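Long-range contacts in uridylate-specific endoribonuclease nsp11 (Prrsv 16244b, PDB 5EYI), which probably cleaves viral RNA at uridylates as an endoribonuclease, which would help the virus to escape host sensors of double-stranded RNA: residues L15-S20 with D50-S55; S20-Q25 with V40-N45; L99-V104 with L205-V210; D120-V125 with D182-D187. The protein carries 1 engineered substitution. All coordinates share one frame; numbering follows the deposited sequence.

Contact 1 (L15-S20 with D50-S55); sequences LGFYFS and DRLVAS
F17 and L52 meet in the N-terminal domain of nsp11, where the chain leaving helix 9-14 packs on strand 51-55 of the mixed sheet. The F17 ring lies against the strand with one face over L52. L52 CB stands 3.6 Å from the centroid of the F17 ring and only 4° off the ring normal, a well-centred CH-pi contact. The rest of L52 reaches toward the near end of the ring, with L52 CD2 3.9 Å from F17 CD1. The far end of the ring meets backbone instead: F17 CE2 is 3.6 Å from L52 N, and the carbonyl carbon of D50 sits at the ring edge. L52 holds CG trans to its own N (chi1 -179°), which sends its methyl groups on to L15. There L15 CD1 touches L52 CD2 at 3.8 Å, the two side chains crossing at about a right angle. Between L15 and F17, G16 ends the helix in a Schellman motif with positive phi (89°). On either side of it in sequence, L15 and F17 both point toward strand 51-55. V40 of strand 39-41 touches both F17 and L52. R51 points away and is hydrogen-bonded to N44. The contact is apolar and mostly buried. It rests on one aromatic face over the L52 CB methylene, the leucine methyl groups and the strand backbone beside the ring; no hydrogen bond joins the two segments.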
loop_
_atom_site.group_PDB
_atom_site.type_symbol
_atom_site.label_atom_id
_atom_site.label_comp_id
_atom_site.label_asym_id
_atom_site.label_seq_id
_atom_site.Cartn_x
_atom_site.Cartn_y
_atom_site.Cartn_z
ATOM N N LEU A 15 -9.198 1.590 22.024
ATOM C CA LEU A 15 -8.295 1.721 23.184
ATOM C C LEU A 15 -8.590 0.729 24.336
ATOM O O LEU A 15 -7.919 0.763 25.360
ATOM C CB LEU A 15 -8.331 3.162 23.717
ATOM C CG LEU A 15 -7.750 4.232 22.794
ATOM C CD1 LEU A 15 -8.142 5.623 23.261
ATOM C CD2 LEU A 15 -6.240 4.102 22.713
ATOM N N GLY A 16 -9.572 -0.148 24.158
ATOM C CA GLY A 16 -9.919 -1.163 25.147
ATOM C C GLY A 16 -10.942 -0.744 26.193
ATOM O O GLY A 16 -11.032 -1.382 27.250
ATOM N N PHE A 17 -11.734 0.289 25.903
ATOM C CA PHE A 17 -12.736 0.781 26.839
ATOM C C PHE A 17 -14.125 0.599 26.244
ATOM O O PHE A 17 -14.407 1.077 25.126
ATOM C CB PHE A 17 -12.468 2.245 27.187
ATOM C CG PHE A 17 -11.174 2.462 27.901
ATOM C CD1 PHE A 17 -9.981 2.562 27.193
ATOM C CD2 PHE A 17 -11.132 2.541 29.290
ATOM C CE1 PHE A 17 -8.778 2.746 27.852
ATOM C CE2 PHE A 17 -9.927 2.738 29.957
ATOM C CZ PHE A 17 -8.751 2.840 29.236
ATOM N N TYR A 18 -14.968 -0.134 26.973
ATOM C CA TYR A 18 -16.345 -0.409 26.572
ATOM C C TYR A 18 -17.375 0.026 27.612
ATOM O O TYR A 18 -18.462 0.466 27.247
ATOM C CB TYR A 18 -16.528 -1.905 26.279
ATOM C CG TYR A 18 -15.630 -2.430 25.187
ATOM C CD1 TYR A 18 -14.298 -2.719 25.446
ATOM C CD2 TYR A 18 -16.112 -2.642 23.886
ATOM C CE1 TYR A 18 -13.465 -3.201 24.455
ATOM C CE2 TYR A 18 -15.279 -3.127 22.885
ATOM C CZ TYR A 18 -13.960 -3.406 23.184
ATOM O OH TYR A 18 -13.101 -3.879 22.222
ATOM N N PHE A 19 -17.061 -0.140 28.896
ATOM C CA PHE A 19 -17.972 0.252 29.970
ATOM C C PHE A 19 -17.871 1.736 30.284
ATOM O O PHE A 19 -16.801 2.316 30.200
ATOM C CB PHE A 19 -17.701 -0.549 31.261
ATOM C CG PHE A 19 -18.299 -1.932 31.266
ATOM C CD1 PHE A 19 -19.665 -2.119 31.063
ATOM C CD2 PHE A 19 -17.506 -3.047 31.506
ATOM C CE1 PHE A 19 -20.222 -3.388 31.069
ATOM C CE2 PHE A 19 -18.066 -4.323 31.522
ATOM C CZ PHE A 19 -19.420 -4.489 31.299
ATOM N N SER A 20 -19.000 2.332 30.657
ATOM C CA SER A 20 -19.035 3.681 31.186
ATOM C C SER A 20 -20.075 3.776 32.286
ATOM O O SER A 20 -21.200 3.304 32.109
ATOM C CB SER A 20 -19.408 4.686 30.103
ATOM O OG SER A 20 -19.355 5.998 30.631
ATOM N N ASP A 50 -8.121 2.646 35.999
ATOM C CA ASP A 50 -8.040 2.437 34.555
ATOM C C ASP A 50 -9.228 3.158 33.951
ATOM O O ASP A 50 -10.368 2.717 34.075
ATOM C CB ASP A 50 -8.026 0.948 34.232
ATOM C CG ASP A 50 -6.908 0.223 34.961
ATOM O OD1 ASP A 50 -5.736 0.413 34.586
ATOM O OD2 ASP A 50 -7.191 -0.506 35.935
ATOM N N ARG A 51 -8.966 4.314 33.357
ATOM C CA ARG A 51 -10.033 5.146 32.843
ATOM C C ARG A 51 -9.583 5.959 31.655
ATOM O O ARG A 51 -8.425 6.360 31.563
ATOM C CB ARG A 51 -10.591 6.062 33.945
ATOM C CG ARG A 51 -9.585 7.033 34.533
ATOM C CD ARG A 51 -10.218 7.937 35.587
ATOM N NE ARG A 51 -9.282 8.972 36.018
ATOM C CZ ARG A 51 -8.221 8.788 36.804
ATOM N NH1 ARG A 51 -7.908 7.585 37.290
ATOM N NH2 ARG A 51 -7.453 9.832 37.115
ATOM N N LEU A 52 -10.518 6.192 30.746
ATOM C CA LEU A 52 -10.282 6.993 29.561
ATOM C C LEU A 52 -11.180 8.194 29.737
ATOM O O LEU A 52 -12.396 8.067 29.613
ATOM C CB LEU A 52 -10.647 6.206 28.298
ATOM C CG LEU A 52 -10.420 6.926 26.967
ATOM C CD1 LEU A 52 -8.939 7.238 26.777
ATOM C CD2 LEU A 52 -10.971 6.094 25.814
ATOM N N VAL A 53 -10.596 9.344 30.075
ATOM C CA VAL A 53 -11.394 10.524 30.381
ATOM C C VAL A 53 -11.525 11.362 29.119
ATOM O O VAL A 53 -10.518 11.729 28.520
ATOM C CB VAL A 53 -10.797 11.384 31.522
ATOM C CG1 VAL A 53 -11.693 12.593 31.793
ATOM C CG2 VAL A 53 -10.641 10.561 32.801
ATOM N N ALA A 54 -12.768 11.639 28.729
ATOM C CA ALA A 54 -13.090 12.561 27.644
ATOM C C ALA A 54 -13.446 13.924 28.235
ATOM O O ALA A 54 -14.344 14.029 29.077
ATOM C CB ALA A 54 -14.267 12.032 26.854
ATOM N N SER A 55 -12.758 14.966 27.800
ATOM C CA SER A 55 -12.956 16.289 28.385
ATOM C C SER A 55 -12.916 17.363 27.327
ATOM O O SER A 55 -12.250 17.227 26.298
ATOM C CB SER A 55 -11.883 16.572 29.438
ATOM O OG SER A 55 -10.584 16.540 28.870
#

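Contact 2 (S20-Q25 with V40-N45); sequences SPDLTQ and VTTQNN
S20 turns OG anti to its backbone N (chi1 -176°), while D22 places CG between its own backbone N and carbonyl carbon (chi1 56°). These torsions aim both polar ends at segment 40-45. S20 OG donates to V40 O at 2.6 Å. S20 OG itself accepts from L23 N at 2.9 Å. It also accepts from the backbone N of D22, and the two bonds give an ST motif and an ST turn that fix the bend after strand 19-20. The D22 carboxylate grips two threonines. T41 OG1 donates to D22 OD1 at 2.7 Å, coming from above the carboxylate plane. D22 OD2 takes two donors. T42 N reaches the syn lone pair of D22 OD2 at 3.0 Å with a nearly straight N-H...O angle of 172°. T42 OG1 meets D22 OD2 nearly along its C-O axis, at 3.1 Å. T41 OG1 in turn accepts from Q43 N in a second ST turn. L23 lies beside this polar group, its CD2 3.9 Å from T42 CG2 and its CD1 next to V40 CG2. The contact thus ties the loop between strands 19-20 and 27-28 to the end of strand 39-41. W48 touches P21, T41 and Q43, and V40 also meets A12 of helix 9-14 and L52 of strand 51-55.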
loop_
_atom_site.group_PDB
_atom_site.type_symbol
_atom_site.label_atom_id
_atom_site.label_comp_id
_atom_site.label_asym_id
_atom_site.label_seq_id
_atom_site.Cartn_x
_atom_site.Cartn_y
_atom_site.Cartn_z
ATOM N N SER A 20 -19.000 2.332 30.657
ATOM C CA SER A 20 -19.035 3.681 31.186
ATOM C C SER A 20 -20.075 3.776 32.286
ATOM O O SER A 20 -21.200 3.304 32.109
ATOM C CB SER A 20 -19.408 4.686 30.103
ATOM O OG SER A 20 -19.355 5.998 30.631
ATOM N N PRO A 21 -19.722 4.415 33.417
ATOM C CA PRO A 21 -20.768 4.709 34.387
ATOM C C PRO A 21 -21.716 5.827 33.944
ATOM O O PRO A 21 -22.859 5.824 34.379
ATOM C CB PRO A 21 -19.983 5.119 35.634
ATOM C CG PRO A 21 -18.706 5.655 35.105
ATOM C CD PRO A 21 -18.402 4.880 33.868
ATOM N N ASP A 22 -21.263 6.740 33.078
ATOM C CA ASP A 22 -22.001 7.987 32.785
ATOM C C ASP A 22 -22.420 8.237 31.329
ATOM O O ASP A 22 -23.398 8.923 31.106
ATOM C CB ASP A 22 -21.212 9.210 33.302
ATOM C CG ASP A 22 -19.786 9.297 32.739
ATOM O OD1 ASP A 22 -19.055 8.285 32.792
ATOM O OD2 ASP A 22 -19.386 10.386 32.270
ATOM N N LEU A 23 -21.696 7.692 30.355
ATOM C CA LEU A 23 -21.921 7.966 28.935
ATOM C C LEU A 23 -22.864 6.954 28.301
ATOM O O LEU A 23 -22.594 5.756 28.327
ATOM C CB LEU A 23 -20.589 7.936 28.189
ATOM C CG LEU A 23 -19.625 9.073 28.527
ATOM C CD1 LEU A 23 -18.263 8.802 27.911
ATOM C CD2 LEU A 23 -20.192 10.403 28.049
ATOM N N THR A 24 -23.950 7.443 27.708
ATOM C CA THR A 24 -25.023 6.571 27.237
ATOM C C THR A 24 -24.652 5.731 26.027
ATOM O O THR A 24 -25.224 4.660 25.841
ATOM C CB THR A 24 -26.314 7.348 26.910
ATOM O OG1 THR A 24 -26.029 8.392 25.966
ATOM C CG2 THR A 24 -26.892 7.938 28.183
ATOM N N GLN A 25 -23.696 6.197 25.221
ATOM C CA GLN A 25 -23.300 5.456 24.013
ATOM C C GLN A 25 -22.437 4.226 24.313
ATOM O O GLN A 25 -22.144 3.439 23.415
ATOM C CB GLN A 25 -22.631 6.371 22.971
ATOM C CG GLN A 25 -21.185 6.802 23.243
ATOM C CD GLN A 25 -21.085 8.120 23.989
ATOM O OE1 GLN A 25 -21.903 8.409 24.869
ATOM N NE2 GLN A 25 -20.074 8.922 23.653
ATOM N N VAL A 40 -14.645 4.362 30.206
ATOM C CA VAL A 40 -14.621 5.585 29.427
ATOM C C VAL A 40 -15.663 6.489 30.067
ATOM O O VAL A 40 -16.764 6.043 30.400
ATOM C CB VAL A 40 -14.869 5.358 27.914
ATOM C CG1 VAL A 40 -16.169 4.606 27.631
ATOM C CG2 VAL A 40 -14.847 6.690 27.165
ATOM N N THR A 41 -15.300 7.748 30.268
ATOM C CA THR A 41 -16.057 8.630 31.142
ATOM C C THR A 41 -15.693 10.087 30.883
ATOM O O THR A 41 -14.660 10.369 30.269
ATOM C CB THR A 41 -15.777 8.284 32.625
ATOM O OG1 THR A 41 -16.606 9.076 33.483
ATOM C CG2 THR A 41 -14.293 8.498 32.985
ATOM N N THR A 42 -16.549 11.005 31.340
ATOM C CA THR A 42 -16.190 12.429 31.389
ATOM C C THR A 42 -15.828 12.882 32.805
ATOM O O THR A 42 -15.519 14.057 33.007
ATOM C CB THR A 42 -17.285 13.346 30.803
ATOM O OG1 THR A 42 -18.473 13.251 31.585
ATOM C CG2 THR A 42 -17.594 12.958 29.385
ATOM N N GLN A 43 -15.835 11.952 33.768
ATOM C CA GLN A 43 -15.466 12.247 35.152
ATOM C C GLN A 43 -14.066 11.734 35.438
ATOM O O GLN A 43 -13.818 10.521 35.372
ATOM C CB GLN A 43 -16.447 11.583 36.094
ATOM C CG GLN A 43 -17.877 12.055 35.898
ATOM C CD GLN A 43 -18.874 11.204 36.653
ATOM O OE1 GLN A 43 -18.518 10.515 37.607
ATOM N NE2 GLN A 43 -20.131 11.248 36.231
ATOM N N ASN A 44 -13.148 12.643 35.755
ATOM C CA ASN A 44 -11.785 12.259 36.102
ATOM C C ASN A 44 -11.703 11.771 37.559
ATOM O O ASN A 44 -11.117 12.425 38.431
ATOM C CB ASN A 44 -10.812 13.413 35.834
ATOM C CG ASN A 44 -9.363 13.023 36.059
ATOM O OD1 ASN A 44 -9.013 11.834 36.088
ATOM N ND2 ASN A 44 -8.505 14.025 36.232
ATOM N N ASN A 45 -12.266 10.595 37.800
ATOM C CA ASN A 45 -12.396 10.062 39.137
ATOM C C ASN A 45 -11.212 9.162 39.467
ATOM O O ASN A 45 -11.076 8.062 38.920
ATOM C CB ASN A 45 -13.708 9.297 39.253
ATOM C CG ASN A 45 -14.104 9.035 40.687
ATOM O OD1 ASN A 45 -13.265 8.718 41.531
ATOM N ND2 ASN A 45 -15.385 9.163 40.969
#

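Contact 3 (L99-V104 with L205-V210); sequences LLPETV and LDFKEV
V104 and L205 form a single backbone bridge, where loop 99-104 comes alongside the hairpin joining strands 198-205 and 208-215. The hairpin turns through a type I' beta turn from L205 to K208, with positive phi at D206 and F207. D206 N donates to V104 O at 2.8 Å. L205 CA adds a CA-H...O contact to the same oxygen. With chi1 at -175°, T103 swings OG1 across from its own N, toward the turn. T103 OG1 accepts from F207 N at 3.1 Å with an N-H...O angle of 169°, and itself donates to V104 O at 2.8 Å. One hydroxyl thus links the turn to the loop carbonyl, and that carbonyl has two donors. The same torsion lays T103 CG2 over one face of the F207 ring. It stands 3.6 Å from the ring centroid, offset toward the rim, as a CH-pi contact. P101 O meets the ring at its edge, 3.5 Å from F207 CE1. P101 CG and L100 CB are looser apolar neighbours of the ring. The side chains of the bridged pair also touch: V104 CG2 packs on L205 CD1 at 3.8 Å. CB of D206 points away from 99-104, and D206 OD2 is hydrogen-bonded to the hydroxyls of S106 and S161. The contact lies in the NendoU region. The ring of F207 also reaches V11 of helix 9-14 and L89 of strand 85-93, so the hairpin tip of the antiparallel sheet is packed against elements of the N-terminal domain.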
loop_
_atom_site.group_PDB
_atom_site.type_symbol
_atom_site.label_atom_id
_atom_site.label_comp_id
_atom_site.label_asym_id
_atom_site.label_seq_id
_atom_site.Cartn_x
_atom_site.Cartn_y
_atom_site.Cartn_z
ATOM N N LEU A 99 0.935 8.256 27.812
ATOM C CA LEU A 99 1.071 8.914 26.521
ATOM C C LEU A 99 0.183 8.178 25.521
ATOM O O LEU A 99 0.267 6.956 25.410
ATOM C CB LEU A 99 2.524 8.870 26.038
ATOM C CG LEU A 99 2.909 9.978 25.051
ATOM C CD1 LEU A 99 3.240 11.252 25.822
ATOM C CD2 LEU A 99 4.074 9.558 24.156
ATOM N N LEU A 100 -0.673 8.913 24.813
ATOM C CA LEU A 100 -1.467 8.335 23.731
ATOM C C LEU A 100 -0.738 8.544 22.411
ATOM O O LEU A 100 -0.090 9.572 22.233
ATOM C CB LEU A 100 -2.860 8.969 23.665
ATOM C CG LEU A 100 -3.880 8.470 24.690
ATOM C CD1 LEU A 100 -5.081 9.404 24.721
ATOM C CD2 LEU A 100 -4.329 7.045 24.380
ATOM N N PRO A 101 -0.843 7.578 21.481
ATOM C CA PRO A 101 -0.202 7.739 20.180
ATOM C C PRO A 101 -0.947 8.707 19.259
ATOM O O PRO A 101 -2.057 9.144 19.564
ATOM C CB PRO A 101 -0.221 6.320 19.605
ATOM C CG PRO A 101 -1.405 5.682 20.231
ATOM C CD PRO A 101 -1.491 6.260 21.612
ATOM N N GLU A 102 -0.311 9.033 18.143
ATOM C CA GLU A 102 -0.895 9.903 17.128
ATOM C C GLU A 102 -1.860 9.080 16.285
ATOM O O GLU A 102 -1.589 7.913 15.995
ATOM C CB GLU A 102 0.193 10.478 16.212
ATOM C CG GLU A 102 1.287 11.294 16.903
ATOM C CD GLU A 102 0.904 12.737 17.192
ATOM O OE1 GLU A 102 1.491 13.322 18.134
ATOM O OE2 GLU A 102 0.040 13.301 16.483
ATOM N N THR A 103 -2.974 9.685 15.892
ATOM C CA THR A 103 -3.965 9.007 15.047
ATOM C C THR A 103 -4.758 10.000 14.214
ATOM O O THR A 103 -4.876 11.158 14.588
ATOM C CB THR A 103 -4.949 8.147 15.895
ATOM O OG1 THR A 103 -5.820 7.407 15.033
ATOM C CG2 THR A 103 -5.791 8.999 16.818
ATOM N N VAL A 104 -5.294 9.537 13.087
ATOM C CA VAL A 104 -6.359 10.269 12.406
ATOM C C VAL A 104 -7.694 9.799 12.983
ATOM O O VAL A 104 -7.775 8.740 13.624
ATOM C CB VAL A 104 -6.298 10.169 10.852
ATOM C CG1 VAL A 104 -4.924 10.586 10.351
ATOM C CG2 VAL A 104 -6.622 8.785 10.330
ATOM N N LEU A 205 -6.037 4.932 12.858
ATOM C CA LEU A 205 -7.333 5.549 12.598
ATOM C C LEU A 205 -8.209 5.221 13.791
ATOM O O LEU A 205 -8.436 4.039 14.078
ATOM C CB LEU A 205 -7.939 4.990 11.315
ATOM C CG LEU A 205 -9.394 5.308 10.976
ATOM C CD1 LEU A 205 -9.717 6.790 11.085
ATOM C CD2 LEU A 205 -9.686 4.817 9.571
ATOM N N ASP A 206 -8.664 6.257 14.503
ATOM C CA ASP A 206 -9.407 6.091 15.768
ATOM C C ASP A 206 -8.626 5.228 16.773
ATOM O O ASP A 206 -9.209 4.419 17.480
ATOM C CB ASP A 206 -10.809 5.485 15.511
ATOM C CG ASP A 206 -11.661 6.329 14.576
ATOM O OD1 ASP A 206 -11.547 7.572 14.618
ATOM O OD2 ASP A 206 -12.473 5.754 13.812
ATOM N N PHE A 207 -7.306 5.405 16.809
ATOM C CA PHE A 207 -6.380 4.589 17.620
ATOM C C PHE A 207 -6.300 3.094 17.269
ATOM O O PHE A 207 -5.823 2.309 18.069
ATOM C CB PHE A 207 -6.660 4.755 19.124
ATOM C CG PHE A 207 -6.595 6.180 19.600
ATOM C CD1 PHE A 207 -5.365 6.815 19.762
ATOM C CD2 PHE A 207 -7.757 6.883 19.899
ATOM C CE1 PHE A 207 -5.296 8.122 20.211
ATOM C CE2 PHE A 207 -7.693 8.196 20.348
ATOM C CZ PHE A 207 -6.456 8.816 20.508
ATOM N N LYS A 208 -6.735 2.702 16.078
ATOM C CA LYS A 208 -6.625 1.326 15.621
ATOM C C LYS A 208 -5.507 1.295 14.589
ATOM O O LYS A 208 -5.495 2.103 13.668
ATOM C CB LYS A 208 -7.955 0.876 15.020
ATOM C CG LYS A 208 -7.939 -0.402 14.195
ATOM C CD LYS A 208 -8.163 -1.644 15.027
ATOM C CE LYS A 208 -9.643 -1.883 15.280
ATOM N NZ LYS A 208 -10.340 -2.443 14.086
ATOM N N GLU A 209 -4.581 0.353 14.742
ATOM C CA GLU A 209 -3.500 0.159 13.769
ATOM C C GLU A 209 -4.073 -0.292 12.441
ATOM O O GLU A 209 -4.770 -1.297 12.371
ATOM C CB GLU A 209 -2.490 -0.882 14.265
ATOM C CG GLU A 209 -1.608 -0.401 15.410
ATOM C CD GLU A 209 -0.499 0.554 14.985
ATOM O OE1 GLU A 209 0.251 0.991 15.887
ATOM O OE2 GLU A 209 -0.362 0.877 13.771
ATOM N N VAL A 210 -3.801 0.475 11.397
ATOM C CA VAL A 210 -4.283 0.170 10.053
ATOM C C VAL A 210 -3.136 0.334 9.087
ATOM O O VAL A 210 -2.081 0.860 9.454
ATOM C CB VAL A 210 -5.448 1.100 9.632
ATOM C CG1 VAL A 210 -6.634 0.943 10.580
ATOM C CG2 VAL A 210 -5.018 2.572 9.567
#

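Contact 4 (D120-V125 with D182-D187); sequences DREREV and DVYLPD
R121 lays its guanidinium over P186, with P186 CB above the centre of one face and 3.8 Å from R121 NE. This is part of the NendoU domain, where helix 120-128 packs on the loop between strands 173-180 and 198-205. The R121 chain is extended from CG to NE and runs alongside the proline, the two side chains pointing opposite ways. Its NH2 makes a salt bridge with E189. P186 has further neighbours: its CD lies over the centre of one face of the Y184 ring, and its CG touches V125 CG2 at 3.9 Å. V125 also uses CG1, which sits 3.8 Å from L185 CB. E122 is the polar centre of the contact. A chi1 of -169° and an extended chain carry its carboxylate past L185 to the loop backbone. L185 N donates to E122 OE2 at 3.0 Å, with an N-H...O angle of 162°. It comes on the anti side, 19° out of the carboxylate plane. The other oxygen, OE1, pairs with R109 in a salt bridge and also accepts from L118 N. With both oxygens engaged, this buried carboxylate is probably kept charged. The side chain of L185 lies about 8 Å from that of H146, a predicted active-site residue, so the loop runs close to the probable catalytic centre. Y184 OH is hydrogen-bonded to D119. A water in the guanidinium plane accepts from R121 NH1 at 2.6 Å and donates to Y184 OH at 2.7 Å.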
loop_
_atom_site.group_PDB
_atom_site.type_symbol
_atom_site.label_atom_id
_atom_site.label_comp_id
_atom_site.label_asym_id
_atom_site.label_seq_id
_atom_site.Cartn_x
_atom_site.Cartn_y
_atom_site.Cartn_z
ATOM N N ASP A 120 -14.650 22.311 0.494
ATOM C CA ASP A 120 -14.076 22.294 -0.861
ATOM C C ASP A 120 -12.728 21.614 -0.937
ATOM O O ASP A 120 -12.396 21.006 -1.959
ATOM C CB ASP A 120 -13.891 23.716 -1.417
ATOM C CG ASP A 120 -15.178 24.338 -1.875
ATOM O OD1 ASP A 120 -16.066 23.618 -2.391
ATOM O OD2 ASP A 120 -15.286 25.574 -1.734
ATOM N N ARG A 121 -11.940 21.743 0.125
ATOM C CA ARG A 121 -10.633 21.109 0.155
ATOM C C ARG A 121 -10.748 19.576 0.030
ATOM O O ARG A 121 -9.978 18.948 -0.699
ATOM C CB ARG A 121 -9.876 21.509 1.415
ATOM C CG ARG A 121 -8.382 21.290 1.328
ATOM C CD ARG A 121 -7.732 21.540 2.676
ATOM N NE ARG A 121 -6.336 21.112 2.685
ATOM C CZ ARG A 121 -5.590 20.945 3.780
ATOM N NH1 ARG A 121 -6.081 21.167 5.002
ATOM N NH2 ARG A 121 -4.330 20.536 3.657
ATOM N N GLU A 122 -11.739 18.991 0.705
ATOM C CA GLU A 122 -11.967 17.549 0.624
ATOM C C GLU A 122 -12.447 17.132 -0.765
ATOM O O GLU A 122 -11.955 16.152 -1.334
ATOM C CB GLU A 122 -12.966 17.087 1.690
ATOM C CG GLU A 122 -13.025 15.574 1.803
ATOM C CD GLU A 122 -13.858 15.082 2.967
ATOM O OE1 GLU A 122 -15.007 15.541 3.139
ATOM O OE2 GLU A 122 -13.361 14.197 3.698
ATOM N N ARG A 123 -13.410 17.879 -1.296
ATOM C CA ARG A 123 -13.880 17.706 -2.679
ATOM C C ARG A 123 -12.710 17.664 -3.657
ATOM O O ARG A 123 -12.643 16.791 -4.526
ATOM C CB ARG A 123 -14.839 18.847 -3.033
ATOM C CG ARG A 123 -15.469 18.791 -4.410
ATOM C CD ARG A 123 -16.494 19.903 -4.579
ATOM N NE ARG A 123 -17.773 19.638 -3.908
ATOM C CZ ARG A 123 -18.747 18.833 -4.358
ATOM N NH1 ARG A 123 -18.626 18.143 -5.508
ATOM N NH2 ARG A 123 -19.870 18.704 -3.645
ATOM N N GLU A 124 -11.782 18.599 -3.478
ATOM C CA GLU A 124 -10.589 18.716 -4.316
ATOM C C GLU A 124 -9.668 17.498 -4.189
ATOM O O GLU A 124 -9.192 16.974 -5.213
ATOM C CB GLU A 124 -9.839 20.022 -3.996
ATOM C CG GLU A 124 -8.442 20.147 -4.590
ATOM C CD GLU A 124 -7.960 21.596 -4.673
ATOM O OE1 GLU A 124 -7.631 22.187 -3.613
ATOM N N VAL A 125 -9.434 17.038 -2.954
ATOM C CA VAL A 125 -8.614 15.830 -2.737
ATOM C C VAL A 125 -9.289 14.605 -3.366
ATOM O O VAL A 125 -8.627 13.789 -3.998
ATOM C CB VAL A 125 -8.288 15.592 -1.241
ATOM C CG1 VAL A 125 -7.586 14.258 -1.031
ATOM C CG2 VAL A 125 -7.400 16.705 -0.716
ATOM N N ASP A 182 -14.731 7.361 6.669
ATOM C CA ASP A 182 -15.194 8.743 6.532
ATOM C C ASP A 182 -14.163 9.777 7.004
ATOM O O ASP A 182 -14.529 10.889 7.407
ATOM C CB ASP A 182 -16.540 8.938 7.231
ATOM C CG ASP A 182 -16.459 8.835 8.735
ATOM O OD1 ASP A 182 -15.341 8.770 9.300
ATOM O OD2 ASP A 182 -17.540 8.839 9.354
ATOM N N VAL A 183 -12.880 9.421 6.935
ATOM C CA VAL A 183 -11.831 10.343 7.349
ATOM C C VAL A 183 -11.821 11.583 6.448
ATOM O O VAL A 183 -12.119 11.498 5.252
ATOM C CB VAL A 183 -10.421 9.706 7.351
ATOM C CG1 VAL A 183 -10.392 8.475 8.243
ATOM C CG2 VAL A 183 -9.954 9.362 5.946
ATOM N N TYR A 184 -11.471 12.718 7.037
ATOM C CA TYR A 184 -11.276 13.963 6.306
ATOM C C TYR A 184 -10.115 13.789 5.334
ATOM O O TYR A 184 -8.971 13.693 5.766
ATOM C CB TYR A 184 -10.997 15.101 7.289
ATOM C CG TYR A 184 -10.851 16.464 6.657
ATOM C CD1 TYR A 184 -9.703 17.229 6.856
ATOM C CD2 TYR A 184 -11.852 16.984 5.847
ATOM C CE1 TYR A 184 -9.567 18.483 6.276
ATOM C CE2 TYR A 184 -11.724 18.242 5.267
ATOM C CZ TYR A 184 -10.585 18.989 5.494
ATOM O OH TYR A 184 -10.456 20.225 4.911
ATOM N N LEU A 185 -10.418 13.716 4.036
ATOM C CA LEU A 185 -9.430 13.298 3.028
ATOM C C LEU A 185 -8.122 14.115 2.977
ATOM O O LEU A 185 -7.061 13.552 2.657
ATOM C CB LEU A 185 -10.046 13.231 1.622
ATOM C CG LEU A 185 -11.184 12.227 1.368
ATOM C CD1 LEU A 185 -11.684 12.369 -0.061
ATOM C CD2 LEU A 185 -10.717 10.801 1.604
ATOM N N PRO A 186 -8.181 15.425 3.289
ATOM C CA PRO A 186 -6.911 16.155 3.357
ATOM C C PRO A 186 -5.925 15.654 4.421
ATOM O O PRO A 186 -4.725 15.845 4.232
ATOM C CB PRO A 186 -7.349 17.603 3.599
ATOM C CG PRO A 186 -8.663 17.678 2.890
ATOM C CD PRO A 186 -9.321 16.354 3.211
ATOM N N ASP A 187 -6.402 14.978 5.476
ATOM C CA ASP A 187 -5.495 14.290 6.432
ATOM C C ASP A 187 -4.615 13.223 5.800
ATOM O O ASP A 187 -3.582 12.862 6.367
ATOM C CB ASP A 187 -6.269 13.593 7.568
ATOM C CG ASP A 187 -6.941 14.554 8.516
ATOM O OD1 ASP A 187 -6.584 15.754 8.574
ATOM O OD2 ASP A 187 -7.842 14.085 9.231
HETATM O O HOH W 1 -8.463 21.609 6.023
#

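In the fold
From the N terminus, contact 1 closes a loop from 15-20 to 50-55. Contact 2 is nested inside that loop and shares S20 with it. Both reach the same mixed sheet, where strands 39-41 and 51-55 are neighbours, and their centres are 7 Å apart. Contact 3 then opens in the NendoU region and closes a loop of about a hundred residues. Contact 4 is nested within it, joining helix 120-128 to the loop before strand 198-205. Contact 3 links the halves of the chain: L15 of contact 1 packs on F207, and V183 of contact 4 packs on L205. Contacts 1 and 4 do not touch.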